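Local coordinates for protein putative glycerophosphodiester phosphodiesterase (Galdieria sulphuraria, PDB 2O55) that is a putative member of the glycerophosphodiester phosphodiesterase family, built as a TIM-barrel fold, at residues P7-E18 with V238-L249. Numbering follows the deposited sequence.
Sequences PKIVGHRGVGKE and VDLICSNYPFGL. With SO4 (sulfate ion), chain B.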
ATOM      1  N   PRO A   7     -16.990  -4.867  -1.702  1.00 17.39           N
ATOM      2  CA  PRO A   7     -15.699  -4.176  -1.580  1.00 17.03           C
ATOM      3  C   PRO A   7     -14.770  -4.594  -2.701  1.00 16.51           C
ATOM      4  O   PRO A   7     -14.926  -5.680  -3.248  1.00 16.83           O
ATOM      5  CB  PRO A   7     -15.150  -4.664  -0.229  1.00 16.91           C
ATOM      6  CG  PRO A   7     -16.261  -5.520   0.401  1.00 17.03           C
ATOM      7  CD  PRO A   7     -17.095  -5.990  -0.757  1.00 17.47           C
ATOM      8  N   LYS A   8     -13.819  -3.745  -3.053  1.00 15.98           N
ATOM      9  CA  LYS A   8     -12.846  -4.104  -4.081  1.00 15.90           C
ATOM     10  C   LYS A   8     -11.564  -4.667  -3.454  1.00 15.35           C
ATOM     11  O   LYS A   8     -11.226  -4.304  -2.323  1.00 15.45           O
ATOM     12  CB  LYS A   8     -12.539  -2.890  -4.952  1.00 16.24           C
ATOM     13  CG  LYS A   8     -13.717  -2.424  -5.774  1.00 17.40           C
ATOM     14  CD  LYS A   8     -13.483  -1.061  -6.333  1.00 20.30           C
ATOM     15  CE  LYS A   8     -14.676  -0.662  -7.156  1.00 23.57           C
ATOM     16  NZ  LYS A   8     -15.211   0.624  -6.595  1.00 26.81           N
ATOM     17  N   ILE A   9     -10.863  -5.542  -4.174  1.00 14.74           N
ATOM     18  CA  ILE A   9      -9.651  -6.181  -3.642  1.00 14.35           C
ATOM     19  C   ILE A   9      -8.430  -5.282  -3.797  1.00 14.37           C
ATOM     20  O   ILE A   9      -8.185  -4.746  -4.875  1.00 14.34           O
ATOM     21  CB  ILE A   9      -9.292  -7.515  -4.356  1.00 14.09           C
ATOM     22  CG1 ILE A   9     -10.527  -8.326  -4.754  1.00 15.23           C
ATOM     23  CG2 ILE A   9      -8.344  -8.339  -3.524  1.00 13.13           C
ATOM     24  CD1 ILE A   9     -11.407  -8.673  -3.626  1.00 16.51           C
ATOM     25  N   VAL A  10      -7.651  -5.134  -2.728  1.00 14.40           N
ATOM     26  CA  VAL A  10      -6.306  -4.577  -2.850  1.00 14.57           C
ATOM     27  C   VAL A  10      -5.290  -5.691  -2.616  1.00 15.13           C
ATOM     28  O   VAL A  10      -5.279  -6.301  -1.541  1.00 15.91           O
ATOM     29  CB  VAL A  10      -6.044  -3.456  -1.847  1.00 14.17           C
ATOM     30  CG1 VAL A  10      -4.674  -2.904  -2.087  1.00 14.13           C
ATOM     31  CG2 VAL A  10      -7.058  -2.366  -2.007  1.00 13.57           C
ATOM     32  N   GLY A  11      -4.448  -5.965  -3.609  1.00 15.41           N
ATOM     33  CA  GLY A  11      -3.421  -7.006  -3.482  1.00 15.78           C
ATOM     34  C   GLY A  11      -2.270  -6.580  -2.583  1.00 16.22           C
ATOM     35  O   GLY A  11      -1.427  -5.770  -2.991  1.00 16.50           O
ATOM     36  N   HIS A  12      -2.235  -7.125  -1.364  1.00 16.24           N
ATOM     37  CA  HIS A  12      -1.229  -6.763  -0.377  1.00 16.29           C
ATOM     38  C   HIS A  12       0.162  -7.204  -0.830  1.00 15.90           C
ATOM     39  O   HIS A  12       0.433  -8.393  -0.964  1.00 15.89           O
ATOM     40  CB  HIS A  12      -1.563  -7.337   1.008  1.00 16.43           C
ATOM     41  CG  HIS A  12      -0.872  -6.620   2.138  1.00 18.96           C
ATOM     42  ND1 HIS A  12      -1.074  -6.943   3.466  1.00 20.67           N
ATOM     43  CD2 HIS A  12       0.003  -5.583   2.138  1.00 19.67           C
ATOM     44  CE1 HIS A  12      -0.345  -6.150   4.230  1.00 19.38           C
ATOM     45  NE2 HIS A  12       0.319  -5.315   3.449  1.00 20.20           N
ATOM     46  N   ARG A  13       1.027  -6.221  -1.073  1.00 15.48           N
ATOM     47  CA  ARG A  13       2.369  -6.431  -1.615  1.00 15.06           C
ATOM     48  C   ARG A  13       2.358  -7.251  -2.902  1.00 15.06           C
ATOM     49  O   ARG A  13       3.323  -7.944  -3.222  1.00 15.21           O
ATOM     50  CB  ARG A  13       3.287  -7.033  -0.547  1.00 14.92           C
ATOM     51  CG  ARG A  13       3.400  -6.166   0.683  1.00 13.57           C
ATOM     52  CD  ARG A  13       4.371  -6.757   1.646  1.00 12.22           C
ATOM     53  NE  ARG A  13       4.052  -6.358   3.010  1.00 12.79           N
ATOM     54  CZ  ARG A  13       4.510  -6.970   4.100  1.00 11.84           C
ATOM     55  NH1 ARG A  13       5.300  -8.016   3.968  1.00 12.63           N
ATOM     56  NH2 ARG A  13       4.172  -6.544   5.317  1.00 10.73           N
ATOM     57  N   GLY A  14       1.254  -7.144  -3.637  1.00 15.34           N
ATOM     58  CA  GLY A  14       1.005  -7.935  -4.838  1.00 15.64           C
ATOM     59  C   GLY A  14       0.047  -9.088  -4.570  1.00 16.16           C
ATOM     60  O   GLY A  14      -1.057  -8.901  -4.051  1.00 16.05           O
ATOM     61  N   VAL A  15       0.467 -10.294  -4.931  1.00 16.55           N
ATOM     62  CA  VAL A  15      -0.360 -11.473  -4.748  1.00 16.82           C
ATOM     63  C   VAL A  15      -0.365 -11.858  -3.285  1.00 17.55           C
ATOM     64  O   VAL A  15      -0.837 -12.928  -2.911  1.00 17.88           O
ATOM     65  CB  VAL A  15       0.170 -12.663  -5.549  1.00 16.54           C
ATOM     66  CG1 VAL A  15       0.202 -12.333  -7.021  1.00 15.85           C
ATOM     67  CG2 VAL A  15       1.549 -13.076  -5.033  1.00 16.84           C
ATOM     68  N   GLY A  16       0.186 -10.989  -2.453  1.00 18.39           N
ATOM     69  CA  GLY A  16       0.154 -11.209  -1.013  1.00 19.25           C
ATOM     70  C   GLY A  16       0.786 -12.525  -0.625  1.00 19.48           C
ATOM     71  O   GLY A  16       1.833 -12.894  -1.167  1.00 19.68           O
ATOM     72  N   LYS A  17       0.131 -13.233   0.299  1.00 19.69           N
ATOM     73  CA  LYS A  17       0.650 -14.494   0.854  1.00 19.59           C
ATOM     74  C   LYS A  17       0.266 -15.730   0.031  1.00 20.05           C
ATOM     75  O   LYS A  17       0.447 -16.858   0.493  1.00 19.84           O
ATOM     76  CB  LYS A  17       0.245 -14.664   2.333  1.00 19.33           C
ATOM     77  CG  LYS A  17       1.161 -13.929   3.297  1.00 19.02           C
ATOM     78  CD  LYS A  17       0.634 -13.908   4.712  1.00 18.51           C
ATOM     79  CE  LYS A  17       1.286 -14.955   5.557  1.00 17.24           C
ATOM     80  NZ  LYS A  17       0.902 -14.737   6.976  1.00 17.77           N
ATOM     81  N   GLU A  18      -0.265 -15.532  -1.177  1.00 20.46           N
ATOM     82  CA  GLU A  18      -0.535 -16.674  -2.052  1.00 21.19           C
ATOM     83  C   GLU A  18       0.816 -17.313  -2.430  1.00 21.94           C
ATOM     84  O   GLU A  18       1.883 -16.678  -2.301  1.00 22.24           O
ATOM     85  CB  GLU A  18      -1.345 -16.276  -3.298  1.00 20.74           C
ATOM     86  CG  GLU A  18      -2.637 -15.483  -3.033  1.00 20.00           C
ATOM     87  CD  GLU A  18      -3.887 -16.323  -2.714  1.00 19.31           C
ATOM     88  OE1 GLU A  18      -3.802 -17.525  -2.372  1.00 18.46           O
ATOM     89  OE2 GLU A  18      -4.989 -15.746  -2.797  1.00 19.12           O
ATOM     90  N   VAL A 238     -17.167  -2.141   4.405  1.00 11.12           N
ATOM     91  CA  VAL A 238     -15.951  -1.466   3.939  1.00 10.89           C
ATOM     92  C   VAL A 238     -15.930  -1.353   2.417  1.00 11.17           C
ATOM     93  O   VAL A 238     -16.628  -2.107   1.728  1.00 11.40           O
ATOM     94  CB  VAL A 238     -14.684  -2.221   4.391  1.00 10.72           C
ATOM     95  CG1 VAL A 238     -14.711  -2.388   5.892  1.00 11.00           C
ATOM     96  CG2 VAL A 238     -14.573  -3.587   3.709  1.00  9.59           C
ATOM     97  N   ASP A 239     -15.119  -0.425   1.905  1.00 11.27           N
ATOM     98  CA  ASP A 239     -14.985  -0.176   0.462  1.00 11.09           C
ATOM     99  C   ASP A 239     -13.911  -1.029  -0.200  1.00 11.00           C
ATOM    100  O   ASP A 239     -14.056  -1.446  -1.346  1.00 10.29           O
ATOM    101  CB  ASP A 239     -14.713   1.303   0.227  1.00 10.94           C
ATOM    102  CG  ASP A 239     -15.814   2.173   0.794  1.00 12.74           C
ATOM    103  OD1 ASP A 239     -16.973   2.106   0.291  1.00 14.45           O
ATOM    104  OD2 ASP A 239     -15.536   2.906   1.765  1.00 14.26           O
ATOM    105  N   LEU A 240     -12.825  -1.285   0.524  1.00 11.35           N
ATOM    106  CA  LEU A 240     -11.712  -2.040  -0.035  1.00 11.51           C
ATOM    107  C   LEU A 240     -11.183  -2.961   1.044  1.00 12.31           C
ATOM    108  O   LEU A 240     -11.406  -2.740   2.249  1.00 12.80           O
ATOM    109  CB  LEU A 240     -10.608  -1.118  -0.576  1.00 11.20           C
ATOM    110  CG  LEU A 240     -10.921  -0.052  -1.663  1.00 10.75           C
ATOM    111  CD1 LEU A 240     -11.169   1.360  -1.125  1.00  7.46           C
ATOM    112  CD2 LEU A 240      -9.809   0.016  -2.642  1.00 10.58           C
ATOM    113  N   ILE A 241     -10.532  -4.035   0.611  1.00 12.51           N
ATOM    114  CA  ILE A 241      -9.905  -4.964   1.537  1.00 12.27           C
ATOM    115  C   ILE A 241      -8.505  -5.243   1.074  1.00 12.89           C
ATOM    116  O   ILE A 241      -8.300  -5.778  -0.032  1.00 12.83           O
ATOM    117  CB  ILE A 241     -10.644  -6.283   1.626  1.00 11.93           C
ATOM    118  CG1 ILE A 241     -12.087  -6.026   2.084  1.00 10.36           C
ATOM    119  CG2 ILE A 241      -9.859  -7.233   2.556  1.00 11.32           C
ATOM    120  CD1 ILE A 241     -12.933  -7.225   2.184  1.00  6.96           C
ATOM    121  N   CYS A 242      -7.547  -4.856   1.907  1.00 12.86           N
ATOM    122  CA  CYS A 242      -6.172  -5.112   1.593  1.00 13.19           C
ATOM    123  C   CYS A 242      -5.873  -6.498   2.141  1.00 13.64           C
ATOM    124  O   CYS A 242      -5.529  -6.656   3.322  1.00 13.99           O
ATOM    125  CB  CYS A 242      -5.274  -4.036   2.196  1.00 13.44           C
ATOM    126  SG  CYS A 242      -3.583  -4.065   1.561  1.00 12.41           S
ATOM    127  N   SER A 243      -6.011  -7.489   1.257  1.00 14.03           N
ATOM    128  CA  SER A 243      -5.988  -8.916   1.592  1.00 14.14           C
ATOM    129  C   SER A 243      -4.640  -9.576   1.367  1.00 14.01           C
ATOM    130  O   SER A 243      -3.923  -9.237   0.435  1.00 14.04           O
ATOM    131  CB  SER A 243      -7.018  -9.644   0.732  1.00 14.34           C
ATOM    132  OG  SER A 243      -7.057 -11.034   1.029  1.00 15.64           O
ATOM    133  N   ASN A 244      -4.311 -10.543   2.213  1.00 14.03           N
ATOM    134  CA  ASN A 244      -3.111 -11.345   2.023  1.00 14.05           C
ATOM    135  C   ASN A 244      -3.411 -12.523   1.117  1.00 14.21           C
ATOM    136  O   ASN A 244      -2.504 -13.246   0.700  1.00 14.61           O
ATOM    137  CB  ASN A 244      -2.576 -11.836   3.359  1.00 14.05           C
ATOM    138  CG  ASN A 244      -2.252 -10.696   4.318  1.00 15.84           C
ATOM    139  OD1 ASN A 244      -1.820  -9.610   3.917  1.00 16.75           O
ATOM    140  ND2 ASN A 244      -2.446 -10.948   5.604  1.00 18.67           N
ATOM    141  N   TYR A 245      -4.689 -12.716   0.807  1.00 13.87           N
ATOM    142  CA  TYR A 245      -5.101 -13.743  -0.132  1.00 13.55           C
ATOM    143  C   TYR A 245      -6.108 -13.208  -1.142  1.00 13.50           C
ATOM    144  O   TYR A 245      -7.274 -13.593  -1.111  1.00 13.67           O
ATOM    145  CB  TYR A 245      -5.665 -14.932   0.632  1.00 13.48           C
ATOM    146  CG  TYR A 245      -4.616 -15.533   1.516  1.00 13.69           C
ATOM    147  CD1 TYR A 245      -4.401 -15.026   2.805  1.00 12.30           C
ATOM    148  CD2 TYR A 245      -3.799 -16.585   1.049  1.00 12.59           C
ATOM    149  CE1 TYR A 245      -3.419 -15.561   3.610  1.00 13.34           C
ATOM    150  CE2 TYR A 245      -2.819 -17.130   1.844  1.00 12.14           C
ATOM    151  CZ  TYR A 245      -2.628 -16.612   3.127  1.00 13.71           C
ATOM    152  OH  TYR A 245      -1.637 -17.126   3.933  1.00 14.40           O
ATOM    153  N   PRO A 246      -5.659 -12.327  -2.055  1.00 13.35           N
ATOM    154  CA  PRO A 246      -6.578 -11.720  -3.038  1.00 13.61           C
ATOM    155  C   PRO A 246      -7.351 -12.739  -3.917  1.00 14.18           C
ATOM    156  O   PRO A 246      -8.553 -12.543  -4.200  1.00 14.52           O
ATOM    157  CB  PRO A 246      -5.651 -10.841  -3.895  1.00 12.97           C
ATOM    158  CG  PRO A 246      -4.261 -11.299  -3.603  1.00 12.72           C
ATOM    159  CD  PRO A 246      -4.270 -11.857  -2.230  1.00 13.12           C
ATOM    160  N   PHE A 247      -6.672 -13.811  -4.335  1.00 14.18           N
ATOM    161  CA  PHE A 247      -7.288 -14.825  -5.184  1.00 14.19           C
ATOM    162  C   PHE A 247      -8.394 -15.566  -4.420  1.00 14.52           C
ATOM    163  O   PHE A 247      -9.464 -15.850  -4.983  1.00 14.50           O
ATOM    164  CB  PHE A 247      -6.227 -15.759  -5.788  1.00 13.85           C
ATOM    165  CG  PHE A 247      -5.152 -15.028  -6.580  1.00 14.61           C
ATOM    166  CD1 PHE A 247      -3.921 -15.623  -6.830  1.00 14.03           C
ATOM    167  CD2 PHE A 247      -5.370 -13.718  -7.066  1.00 15.79           C
ATOM    168  CE1 PHE A 247      -2.937 -14.941  -7.557  1.00 14.21           C
ATOM    169  CE2 PHE A 247      -4.383 -13.024  -7.790  1.00 14.30           C
ATOM    170  CZ  PHE A 247      -3.170 -13.636  -8.026  1.00 14.03           C
ATOM    171  N   GLY A 248      -8.149 -15.838  -3.135  1.00 14.81           N
ATOM    172  CA  GLY A 248      -9.172 -16.378  -2.242  1.00 15.15           C
ATOM    173  C   GLY A 248     -10.313 -15.396  -2.038  1.00 15.77           C
ATOM    174  O   GLY A 248     -11.495 -15.777  -2.049  1.00 16.27           O
ATOM    175  N   LEU A 249      -9.958 -14.127  -1.859  1.00 15.96           N
ATOM    176  CA  LEU A 249     -10.938 -13.078  -1.683  1.00 16.29           C
ATOM    177  C   LEU A 249     -11.795 -12.935  -2.928  1.00 17.14           C
ATOM    178  O   LEU A 249     -13.019 -12.854  -2.810  1.00 17.71           O
ATOM    179  CB  LEU A 249     -10.270 -11.744  -1.322  1.00 16.14           C
ATOM    180  CG  LEU A 249     -11.181 -10.538  -1.054  1.00 15.07           C
ATOM    181  CD1 LEU A 249     -12.422 -10.935  -0.291  1.00 15.84           C
ATOM    182  CD2 LEU A 249     -10.462  -9.463  -0.282  1.00 13.23           C
TER
HETATM  183  S   SO4 B   1       2.031  -4.795   7.510  0.75 32.29           S
HETATM  184  O1  SO4 B   1       0.825  -4.681   8.310  0.75 30.10           O
HETATM  185  O2  SO4 B   1       2.919  -5.684   8.230  0.75 31.89           O
HETATM  186  O3  SO4 B   1       1.714  -5.452   6.260  0.75 32.67           O
HETATM  187  O4  SO4 B   1       2.648  -3.499   7.210  0.75 29.78           O
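With CG anti to the backbone N (chi1 -159°), the H12 ring lies alongside the N244 amide; ring and amide planes are 22° apart. H12 ND1 donates to N244 OD1 at 2.8 Å, nearly along the amide C=O but tilted out of the imidazole plane, a bond that, with C242 SG over one ring face, 4.1 Å from the ring centroid, limits how the imidazole can rotate. Two further bonds anchor N244 ND2 to the backbone oxygens of P220 and F223, so the amide that holds the ring is itself held at its other end. Beyond H12, R13 NH2 donates to sulfate O3 (2.9 Å), an ion that W218 and H56 also bind.

Strands 8-12 and 240-243 are parallel neighbours, 4.7 Å apart at their axes, joined by a parallel ladder of backbone hydrogen bonds: K8 N to D239 O, I241 N to K8 O, V10 N to I241 O at 2.8 Å, S243 N to V10 O, and H12 N to S243 O. Farther along, K17 N donates a hydrogen bond to N244 O at 2.7 Å in the carbonyl plane. E18, bent at chi2 (-85°), brings OE2 to G248 N (3.2 Å) and, weakly, F247 N, at the start of helix 246-253.

The pairing joins the first and last strands of the barrel, closing it: strand 39-46 continues the sheet beyond 8-12, strand 214-218 beyond 240-243, and helix 227-236 covers P7, I241 and L249.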